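Local atomic coordinates of cytochrome P450 (Novosphingobium aromaticivorans, PDB entry 3OFT), a protein that belongs to the cytochrome P450 family and holds a haem whose iron is bound axially by a sulfur of the chain. Residues A92-F97 with G341-V346; I85-D90 with C228-F233; R208-P213 with R217-D222. All coordinates share one frame; numbering follows the deposited sequence.

Contact 1: residues A92-F97 with G341-V346; sequences AEHKAF and GAHRCV. With HEM (protoporphyrin IX containing Fe), chain D.
H94 and H343 meet ring against ring beside a haem propionate. The centroids lie 3.9 Å apart with the planes inclined by 34°, so the pair is oblique, and H343 CE1 sits over one face of the H94 imidazole near its rim. H94 gets there from helix 91-104 with CG anti to the backbone N (chi1 165°), which extends the ring off the helix toward the loop. Its edge then meets the backbone: H94 NE2 donates a weak bond to A342 O at 3.3 Å, long but fairly straight. On the other nitrogen, ND1 gives a weak bond to P86 O. H343 keeps CG beside its own backbone N, which places the ring, and the turn about CB-CG points H343 ND1 at HEM O1D, to which it donates at 2.7 Å and 171°, with the oxygen in the ring plane. Two residues on, C345 SG binds HEM FE at 2.3 Å. V346 CG2 lies 3.5 Å from HEM CMD. R98 and R285 also hydrogen-bond to the haem. The two weak H94 bonds, if both are real, would be consistent with a doubly protonated ring; the short, straight H343 bond anchors HEM O1D, one oxygen of this carboxylate.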
# COMPACT_ATOMS: atom_id res chain seq x y z
N ALA A 92 10.56 -17.09 13.18
CA ALA A 92 9.68 -18.26 13.05
C ALA A 92 8.21 -17.96 13.28
O ALA A 92 7.36 -18.59 12.66
CB ALA A 92 10.17 -19.37 13.99
N GLU A 93 7.89 -17.04 14.19
CA GLU A 93 6.49 -16.72 14.46
C GLU A 93 5.85 -16.14 13.20
O GLU A 93 4.77 -16.56 12.80
CB GLU A 93 6.35 -15.74 15.64
CG GLU A 93 4.90 -15.43 15.96
CD GLU A 93 4.78 -14.55 17.20
OE1 GLU A 93 4.21 -13.44 17.12
OE2 GLU A 93 5.27 -14.97 18.26
N HIS A 94 6.55 -15.20 12.60
CA HIS A 94 6.13 -14.56 11.37
C HIS A 94 5.88 -15.62 10.28
O HIS A 94 4.85 -15.65 9.63
CB HIS A 94 7.16 -13.52 10.89
CG HIS A 94 6.95 -13.12 9.48
ND1 HIS A 94 5.85 -12.39 9.07
CD2 HIS A 94 7.65 -13.40 8.36
CE1 HIS A 94 5.92 -12.20 7.76
NE2 HIS A 94 7.00 -12.83 7.31
N LYS A 95 6.84 -16.50 10.07
CA LYS A 95 6.69 -17.54 9.04
C LYS A 95 5.44 -18.40 9.29
O LYS A 95 4.70 -18.71 8.35
CB LYS A 95 7.94 -18.43 8.99
CG LYS A 95 8.00 -19.42 7.82
CD LYS A 95 9.36 -20.13 7.84
CE LYS A 95 9.44 -21.22 6.78
NZ LYS A 95 8.43 -22.26 7.05
N ALA A 96 5.20 -18.77 10.55
CA ALA A 96 4.07 -19.67 10.88
C ALA A 96 2.72 -19.02 10.56
O ALA A 96 1.81 -19.68 10.12
CB ALA A 96 4.11 -20.09 12.32
N PHE A 97 2.60 -17.72 10.75
CA PHE A 97 1.34 -17.02 10.45
C PHE A 97 1.24 -16.59 9.01
O PHE A 97 0.15 -16.60 8.45
CB PHE A 97 1.19 -15.80 11.37
CG PHE A 97 0.79 -16.16 12.77
CD1 PHE A 97 -0.54 -16.39 13.09
CD2 PHE A 97 1.75 -16.32 13.75
CE1 PHE A 97 -0.90 -16.74 14.40
CE2 PHE A 97 1.40 -16.67 15.06
CZ PHE A 97 0.08 -16.86 15.39
N GLY A 341 11.97 -9.29 0.59
CA GLY A 341 12.30 -10.39 1.50
C GLY A 341 11.09 -10.98 2.18
O GLY A 341 10.02 -11.08 1.55
N ALA A 342 11.25 -11.33 3.47
CA ALA A 342 10.27 -12.19 4.17
C ALA A 342 8.88 -11.57 4.24
O ALA A 342 7.92 -12.29 4.19
CB ALA A 342 10.75 -12.46 5.56
N HIS A 343 8.78 -10.25 4.38
CA HIS A 343 7.48 -9.59 4.60
C HIS A 343 6.85 -9.08 3.30
O HIS A 343 5.83 -8.38 3.33
CB HIS A 343 7.64 -8.41 5.59
CG HIS A 343 7.80 -8.83 7.03
ND1 HIS A 343 6.73 -9.08 7.86
CD2 HIS A 343 8.92 -8.99 7.80
CE1 HIS A 343 7.17 -9.39 9.06
NE2 HIS A 343 8.49 -9.34 9.06
N ARG A 344 7.43 -9.44 2.15
CA ARG A 344 6.91 -8.91 0.86
C ARG A 344 5.40 -9.09 0.74
O ARG A 344 4.86 -10.18 1.02
CB ARG A 344 7.66 -9.49 -0.39
CG ARG A 344 7.24 -8.80 -1.72
CD ARG A 344 8.16 -9.12 -2.93
NE ARG A 344 7.69 -8.38 -4.11
CZ ARG A 344 6.79 -8.84 -4.98
NH1 ARG A 344 6.32 -10.08 -4.86
NH2 ARG A 344 6.40 -8.08 -5.98
N CYS A 345 4.68 -8.05 0.31
CA CYS A 345 3.20 -8.07 0.32
C CYS A 345 2.58 -9.40 -0.11
O CYS A 345 2.76 -9.82 -1.26
CB CYS A 345 2.65 -6.98 -0.62
SG CYS A 345 0.93 -6.75 -0.47
N VAL A 346 1.83 -10.04 0.80
CA VAL A 346 1.03 -11.21 0.43
C VAL A 346 -0.04 -10.88 -0.58
O VAL A 346 -0.52 -11.77 -1.27
CB VAL A 346 0.33 -11.89 1.66
CG1 VAL A 346 1.38 -12.60 2.52
CG2 VAL A 346 -0.44 -10.89 2.51
CHA HEM D . 2.84 -6.16 3.23
CHB HEM D . 2.48 -2.72 -0.20
CHC HEM D . -1.91 -4.37 -1.35
CHD HEM D . -1.95 -7.02 2.66
C1A HEM D . 3.13 -5.13 2.34
C2A HEM D . 4.41 -4.47 2.25
C3A HEM D . 4.34 -3.53 1.32
C4A HEM D . 2.98 -3.52 0.79
CMA HEM D . 5.50 -2.57 0.95
CAA HEM D . 5.68 -4.84 3.07
CBA HEM D . 5.58 -4.17 4.42
CGA HEM D . 6.82 -4.38 5.26
O1A HEM D . 6.80 -3.97 6.47
O2A HEM D . 7.87 -4.93 4.80
C1B HEM D . 1.25 -2.86 -0.84
C2B HEM D . 0.81 -2.13 -1.99
C3B HEM D . -0.42 -2.60 -2.30
C4B HEM D . -0.75 -3.64 -1.35
CMB HEM D . 1.63 -1.02 -2.69
CAB HEM D . -1.42 -2.21 -3.39
CBB HEM D . -1.21 -1.20 -4.25
C1C HEM D . -2.36 -5.24 -0.40
C2C HEM D . -3.61 -5.99 -0.41
C3C HEM D . -3.61 -6.70 0.75
C4C HEM D . -2.35 -6.51 1.43
CMC HEM D . -4.70 -5.89 -1.52
CAC HEM D . -4.65 -7.71 1.31
CBC HEM D . -5.95 -7.60 1.08
C1D HEM D . -0.69 -7.06 3.15
C2D HEM D . -0.30 -7.83 4.33
C3D HEM D . 1.19 -7.59 4.47
C4D HEM D . 1.57 -6.68 3.42
CMD HEM D . -1.21 -8.75 5.21
CAD HEM D . 2.08 -8.22 5.58
CBD HEM D . 2.85 -9.37 4.90
CGD HEM D . 3.85 -9.86 5.95
O1D HEM D . 4.15 -9.17 6.94
O2D HEM D . 4.43 -10.94 5.78
NA HEM D . 2.27 -4.54 1.42
NB HEM D . 0.29 -3.80 -0.52
NC HEM D . -1.61 -5.62 0.70
ND HEM D . 0.42 -6.39 2.66
FE HEM D . 0.37 -5.14 1.02
O HOH W 1 -0.46 -3.49 2.53

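Contact 2: residues I85-D90 with C228-F233; sequences IPLQQD and CRNLLF. With HEM (protoporphyrin IX containing Fe), chain D.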
# COMPACT_ATOMS: atom_id res chain seq x y z
N ILE A 85 -1.05 -9.01 12.33
CA ILE A 85 -0.48 -10.29 11.93
C ILE A 85 -0.70 -10.48 10.40
O ILE A 85 -1.84 -10.35 9.91
CB ILE A 85 -1.15 -11.47 12.68
CG1 ILE A 85 -0.67 -11.53 14.13
CG2 ILE A 85 -0.83 -12.82 11.98
CD1 ILE A 85 -1.49 -12.62 14.93
N PRO A 86 0.36 -10.82 9.65
CA PRO A 86 1.74 -11.08 9.98
C PRO A 86 2.64 -9.82 10.01
O PRO A 86 3.82 -9.96 10.30
CB PRO A 86 2.20 -12.03 8.86
CG PRO A 86 1.26 -11.80 7.74
CD PRO A 86 0.10 -11.01 8.21
N LEU A 87 2.09 -8.63 9.75
CA LEU A 87 2.95 -7.45 9.39
C LEU A 87 4.01 -7.15 10.45
O LEU A 87 5.13 -6.75 10.13
CB LEU A 87 2.11 -6.19 9.12
CG LEU A 87 2.82 -4.89 8.70
CD1 LEU A 87 3.52 -5.03 7.32
CD2 LEU A 87 1.82 -3.76 8.68
N GLN A 88 3.62 -7.30 11.72
CA GLN A 88 4.49 -6.91 12.84
C GLN A 88 5.24 -8.04 13.47
O GLN A 88 5.88 -7.83 14.49
CB GLN A 88 3.68 -6.18 13.91
CG GLN A 88 3.27 -4.77 13.48
CD GLN A 88 2.46 -4.09 14.57
OE1 GLN A 88 2.96 -3.73 15.65
NE2 GLN A 88 1.22 -3.90 14.28
N GLN A 89 5.19 -9.25 12.89
CA GLN A 89 5.93 -10.36 13.50
C GLN A 89 7.32 -10.57 12.92
O GLN A 89 7.58 -10.14 11.81
CB GLN A 89 5.11 -11.64 13.38
CG GLN A 89 3.71 -11.44 13.96
CD GLN A 89 2.84 -12.65 13.70
OE1 GLN A 89 2.65 -13.06 12.56
NE2 GLN A 89 2.33 -13.24 14.76
N ASP A 90 8.19 -11.23 13.68
CA ASP A 90 9.53 -11.59 13.23
C ASP A 90 9.74 -13.10 13.25
O ASP A 90 9.00 -13.82 13.95
CB ASP A 90 10.59 -10.96 14.13
CG ASP A 90 10.55 -9.43 14.16
OD1 ASP A 90 10.41 -8.77 13.10
OD2 ASP A 90 10.70 -8.86 15.28
N CYS A 228 -7.08 -10.50 10.58
CA CYS A 228 -8.17 -9.90 9.82
C CYS A 228 -8.08 -8.40 9.75
O CYS A 228 -8.36 -7.84 8.67
CB CYS A 228 -9.52 -10.33 10.40
SG CYS A 228 -9.87 -12.09 10.01
N ARG A 229 -7.69 -7.74 10.86
CA ARG A 229 -7.39 -6.30 10.89
C ARG A 229 -6.28 -5.94 9.89
O ARG A 229 -6.36 -4.88 9.21
CB ARG A 229 -6.95 -5.91 12.33
CG ARG A 229 -6.70 -4.48 12.71
CD ARG A 229 -6.05 -4.44 14.14
NE ARG A 229 -6.88 -5.19 15.05
CZ ARG A 229 -6.51 -5.87 16.15
NH1 ARG A 229 -5.27 -5.97 16.60
NH2 ARG A 229 -7.46 -6.48 16.80
N ASN A 230 -5.20 -6.74 9.86
CA ASN A 230 -4.15 -6.56 8.85
C ASN A 230 -4.63 -6.68 7.39
O ASN A 230 -4.22 -5.88 6.54
CB ASN A 230 -2.99 -7.49 9.14
CG ASN A 230 -1.68 -7.07 8.47
OD1 ASN A 230 -1.60 -6.16 7.64
ND2 ASN A 230 -0.66 -7.77 8.81
N LEU A 231 -5.45 -7.68 7.10
CA LEU A 231 -5.99 -7.85 5.74
C LEU A 231 -6.86 -6.67 5.32
O LEU A 231 -6.71 -6.15 4.20
CB LEU A 231 -6.75 -9.16 5.60
CG LEU A 231 -5.86 -10.40 5.56
CD1 LEU A 231 -6.86 -11.55 5.40
CD2 LEU A 231 -4.87 -10.39 4.39
N LEU A 232 -7.69 -6.19 6.25
CA LEU A 232 -8.54 -5.04 5.95
C LEU A 232 -7.69 -3.81 5.70
O LEU A 232 -7.80 -3.19 4.64
CB LEU A 232 -9.49 -4.72 7.12
CG LEU A 232 -10.43 -3.53 6.91
CD1 LEU A 232 -11.43 -3.78 5.77
CD2 LEU A 232 -11.18 -3.17 8.18
N PHE A 233 -6.87 -3.43 6.68
CA PHE A 233 -6.08 -2.21 6.55
C PHE A 233 -5.03 -2.29 5.44
O PHE A 233 -4.81 -1.29 4.74
CB PHE A 233 -5.46 -1.77 7.85
CG PHE A 233 -6.45 -1.11 8.81
CD1 PHE A 233 -7.05 0.11 8.50
CD2 PHE A 233 -6.74 -1.71 10.04
CE1 PHE A 233 -7.95 0.73 9.37
CE2 PHE A 233 -7.64 -1.09 10.95
CZ PHE A 233 -8.25 0.13 10.62
CHA HEM D . 2.84 -6.16 3.23
CHB HEM D . 2.48 -2.72 -0.20
CHC HEM D . -1.91 -4.37 -1.35
CHD HEM D . -1.95 -7.02 2.66
C1A HEM D . 3.13 -5.13 2.34
C2A HEM D . 4.41 -4.47 2.25
C3A HEM D . 4.34 -3.53 1.32
C4A HEM D . 2.98 -3.52 0.79
CMA HEM D . 5.50 -2.57 0.95
CAA HEM D . 5.68 -4.84 3.07
CBA HEM D . 5.58 -4.17 4.42
CGA HEM D . 6.82 -4.38 5.26
O1A HEM D . 6.80 -3.97 6.47
O2A HEM D . 7.87 -4.93 4.80
C1B HEM D . 1.25 -2.86 -0.84
C2B HEM D . 0.81 -2.13 -1.99
C3B HEM D . -0.42 -2.60 -2.30
C4B HEM D . -0.75 -3.64 -1.35
CMB HEM D . 1.63 -1.02 -2.69
CAB HEM D . -1.42 -2.21 -3.39
CBB HEM D . -1.21 -1.20 -4.25
C1C HEM D . -2.36 -5.24 -0.40
C2C HEM D . -3.61 -5.99 -0.41
C3C HEM D . -3.61 -6.70 0.75
C4C HEM D . -2.35 -6.51 1.43
CMC HEM D . -4.70 -5.89 -1.52
CAC HEM D . -4.65 -7.71 1.31
CBC HEM D . -5.95 -7.60 1.08
C1D HEM D . -0.69 -7.06 3.15
C2D HEM D . -0.30 -7.83 4.33
C3D HEM D . 1.19 -7.59 4.47
C4D HEM D . 1.57 -6.68 3.42
CMD HEM D . -1.21 -8.75 5.21
CAD HEM D . 2.08 -8.22 5.58
CBD HEM D . 2.85 -9.37 4.90
CGD HEM D . 3.85 -9.86 5.95
O1D HEM D . 4.15 -9.17 6.94
O2D HEM D . 4.43 -10.94 5.78
NA HEM D . 2.27 -4.54 1.42
NB HEM D . 0.29 -3.80 -0.52
NC HEM D . -1.61 -5.62 0.70
ND HEM D . 0.42 -6.39 2.66
FE HEM D . 0.37 -5.14 1.02
O HOH W 1 -0.46 -3.49 2.53
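N230 reaches from helix 221-252 to the backbone of I85, P86 and L87, and nearly all of the contact runs through its amide. The one hydrogen bond goes from N230 ND2 to I85 O, 3.0 Å long but bent to 143° and therefore weak. CG stands anti to the backbone N (chi1 -160°), which carries the amide straight out from the helix to that carbonyl. N230 ND2 is also 3.0 Å from L87 N, but both are donors, so the pair does not bond.

Within the loop, a cis peptide bond precedes P86, and a type I turn from P86 to Q89 is closed by Q89 N donating to P86 O. The cis bond and the turn probably bring the I85 carbonyl and L87 N to the same side-chain nitrogen.

Van der Waals contacts complete the joint. P86 CD lies 3.4 Å from N230 ND2, the two side chains crossing at about a right angle, and L87 CB approaches the same nitrogen at 3.2 Å. Toward the haem, N230 OD1 is 3.6 Å from HEM CMD, P86 CG rests 3.7 Å from the propionate carbon HEM CGD, and L87 CD1 lies 3.6 Å from HEM O1A. L231 sends CD2 to the haem rim instead. L87 also touches L72 and comes close to the bound hexane-2,5-diol.

Behind the asparagine, R229 is anchored by a salt bridge to D187 and a hydrogen bond to M82 O.

Such a meeting of a loop with a long helix beside the haem is characteristic of the P450 fold: helix 221-252 corresponds to helix I, and the segment leading into helix 91-104 belongs to the B-C region. N230 and L87 line the haem pocket on the side of the iron-bound water, with P86 and L231 CD2 at the porphyrin rim.

Contact 3: residues R208-P213 with R217-D222; sequences RILSEP and RPWTVD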
# COMPACT_ATOMS: atom_id res chain seq x y z
N ARG A 208 -10.79 -19.32 4.19
CA ARG A 208 -9.70 -20.13 3.75
C ARG A 208 -8.43 -19.97 4.58
O ARG A 208 -7.68 -20.92 4.76
CB ARG A 208 -9.45 -19.86 2.29
CG ARG A 208 -10.36 -20.82 1.47
CD ARG A 208 -10.19 -20.63 0.00
NE ARG A 208 -10.15 -19.20 -0.19
CZ ARG A 208 -9.06 -18.53 -0.48
NH1 ARG A 208 -7.92 -19.18 -0.69
NH2 ARG A 208 -9.14 -17.21 -0.56
N ILE A 209 -8.21 -18.78 5.11
CA ILE A 209 -7.02 -18.58 5.96
C ILE A 209 -7.30 -19.15 7.34
O ILE A 209 -6.44 -19.83 7.93
CB ILE A 209 -6.67 -17.08 6.10
CG1 ILE A 209 -6.25 -16.49 4.73
CG2 ILE A 209 -5.52 -16.93 7.11
CD1 ILE A 209 -6.04 -14.96 4.72
N LEU A 210 -8.51 -18.90 7.85
CA LEU A 210 -8.88 -19.23 9.22
C LEU A 210 -9.11 -20.74 9.41
O LEU A 210 -9.04 -21.22 10.53
CB LEU A 210 -10.09 -18.43 9.68
CG LEU A 210 -9.83 -16.92 9.84
CD1 LEU A 210 -11.13 -16.17 10.19
CD2 LEU A 210 -8.75 -16.67 10.84
N SER A 211 -9.29 -21.48 8.32
CA SER A 211 -9.51 -22.94 8.43
C SER A 211 -8.17 -23.72 8.35
O SER A 211 -8.11 -24.95 8.57
CB SER A 211 -10.54 -23.44 7.40
OG SER A 211 -9.99 -23.40 6.09
N GLU A 212 -7.10 -22.99 8.05
CA GLU A 212 -5.75 -23.53 8.11
C GLU A 212 -5.21 -23.48 9.54
O GLU A 212 -5.54 -22.56 10.30
CB GLU A 212 -4.82 -22.69 7.23
CG GLU A 212 -5.10 -22.76 5.76
CD GLU A 212 -4.83 -24.16 5.21
OE1 GLU A 212 -5.73 -24.71 4.55
OE2 GLU A 212 -3.73 -24.69 5.48
N PRO A 213 -4.35 -24.46 9.90
CA PRO A 213 -3.65 -24.39 11.17
C PRO A 213 -2.53 -23.35 11.15
O PRO A 213 -2.03 -22.97 10.09
CB PRO A 213 -3.07 -25.79 11.32
CG PRO A 213 -2.84 -26.27 9.93
CD PRO A 213 -3.93 -25.63 9.09
N ARG A 217 -1.58 -26.02 15.09
CA ARG A 217 -2.69 -25.86 16.05
C ARG A 217 -3.69 -24.81 15.49
O ARG A 217 -3.37 -24.12 14.52
CB ARG A 217 -2.14 -25.54 17.46
CG ARG A 217 -1.08 -24.42 17.56
CD ARG A 217 -1.75 -23.14 17.87
NE ARG A 217 -0.83 -22.04 18.09
CZ ARG A 217 -1.15 -20.77 17.88
NH1 ARG A 217 -2.38 -20.46 17.48
NH2 ARG A 217 -0.25 -19.80 18.08
N PRO A 218 -4.92 -24.73 16.05
CA PRO A 218 -5.89 -23.81 15.44
C PRO A 218 -5.56 -22.33 15.71
O PRO A 218 -4.95 -22.03 16.72
CB PRO A 218 -7.22 -24.17 16.16
CG PRO A 218 -6.98 -25.58 16.72
CD PRO A 218 -5.53 -25.61 17.07
N TRP A 219 -6.01 -21.42 14.85
CA TRP A 219 -5.95 -19.97 15.17
C TRP A 219 -6.67 -19.71 16.50
O TRP A 219 -7.76 -20.25 16.71
CB TRP A 219 -6.68 -19.14 14.11
CG TRP A 219 -5.97 -19.04 12.79
CD1 TRP A 219 -6.01 -19.96 11.76
CD2 TRP A 219 -5.17 -17.95 12.31
NE1 TRP A 219 -5.28 -19.51 10.69
CE2 TRP A 219 -4.75 -18.28 11.00
CE3 TRP A 219 -4.75 -16.73 12.87
CZ2 TRP A 219 -3.91 -17.43 10.23
CZ3 TRP A 219 -3.94 -15.87 12.09
CH2 TRP A 219 -3.51 -16.25 10.81
N THR A 220 -6.10 -18.87 17.36
CA THR A 220 -6.88 -18.38 18.49
C THR A 220 -7.78 -17.26 17.98
O THR A 220 -7.55 -16.69 16.91
CB THR A 220 -5.99 -17.87 19.64
OG1 THR A 220 -5.32 -16.65 19.24
CG2 THR A 220 -4.98 -18.97 20.06
N VAL A 221 -8.80 -16.94 18.75
CA VAL A 221 -9.69 -15.87 18.36
C VAL A 221 -8.92 -14.55 18.28
O VAL A 221 -9.15 -13.74 17.38
CB VAL A 221 -10.85 -15.71 19.35
CG1 VAL A 221 -11.71 -14.54 18.89
CG2 VAL A 221 -11.71 -16.99 19.36
N ASP A 222 -8.02 -14.30 19.23
CA ASP A 222 -7.30 -13.01 19.16
C ASP A 222 -6.37 -12.92 17.93
O ASP A 222 -6.21 -11.83 17.38
CB ASP A 222 -6.52 -12.69 20.43
CG ASP A 222 -6.07 -11.21 20.45
OD1 ASP A 222 -6.93 -10.29 20.36
OD2 ASP A 222 -4.85 -10.97 20.58
O HOH W 2 -7.45 -22.92 12.71
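W219 lays its indole across the end of helix 205-210, meeting L210 with a face and I209 obliquely. L210 CD2 stands over the five-membered ring, 4.1 Å from its centroid and only 11° off the normal, a CH-pi contact in which the two side chains cross at about a right angle. I209 comes by its CG2 branch, 3.5 Å from W219 CZ2. W219 CG lies beside the backbone N (chi1 -72°), which sets the indole against helix 205-210; W219 NE1 donates to I209 O at 3.0 Å, a weak bond bent to 128°. That carbonyl also accepts the backbone N of E212. In the P450 fold this is the turn from helix H to the long helix I, here helices 205-210 and 221-252. T220 is the N-cap of the second helix, and E223 OE1 bonds back to T220 N, consistent with a capping box. Water 2 bridges the two sides of the turn, donating to E212 O (3.1 Å) and accepting from W219 N (3.0 Å). Where the chain turns back, P213 CA lies 3.4 Å from R217 O. R217 itself folds back, its NH1 bonded to P218 O and salt-bridged to E223, while F97 meets the indole edge-to-face.

Following the chain, 85-90 comes first and 92-97 opens almost at once behind it. Then 208-213 and 217-222 close contact 3, a short interhelical turn with three residues between its segments. Next, 228-233 closes contact 2, and finally 341-346 closes contact 1, with 243 residues between its segments. Contacts 1 and 2 therefore cross, whereas contact 3 falls within the span of each. Contacts 1 and 2 share the haem and touch where H343 CE1 lies 2.9 Å from Q89 O. Contact 3 packs against contact 2 through I209 and L231, and F97 connects it to contact 1. Contact 1 ties helix 91-104 to loop 341-346, contact 2 loop 85-90 to helix 221-252, and contact 3 the ends of helices 205-210 and 221-252.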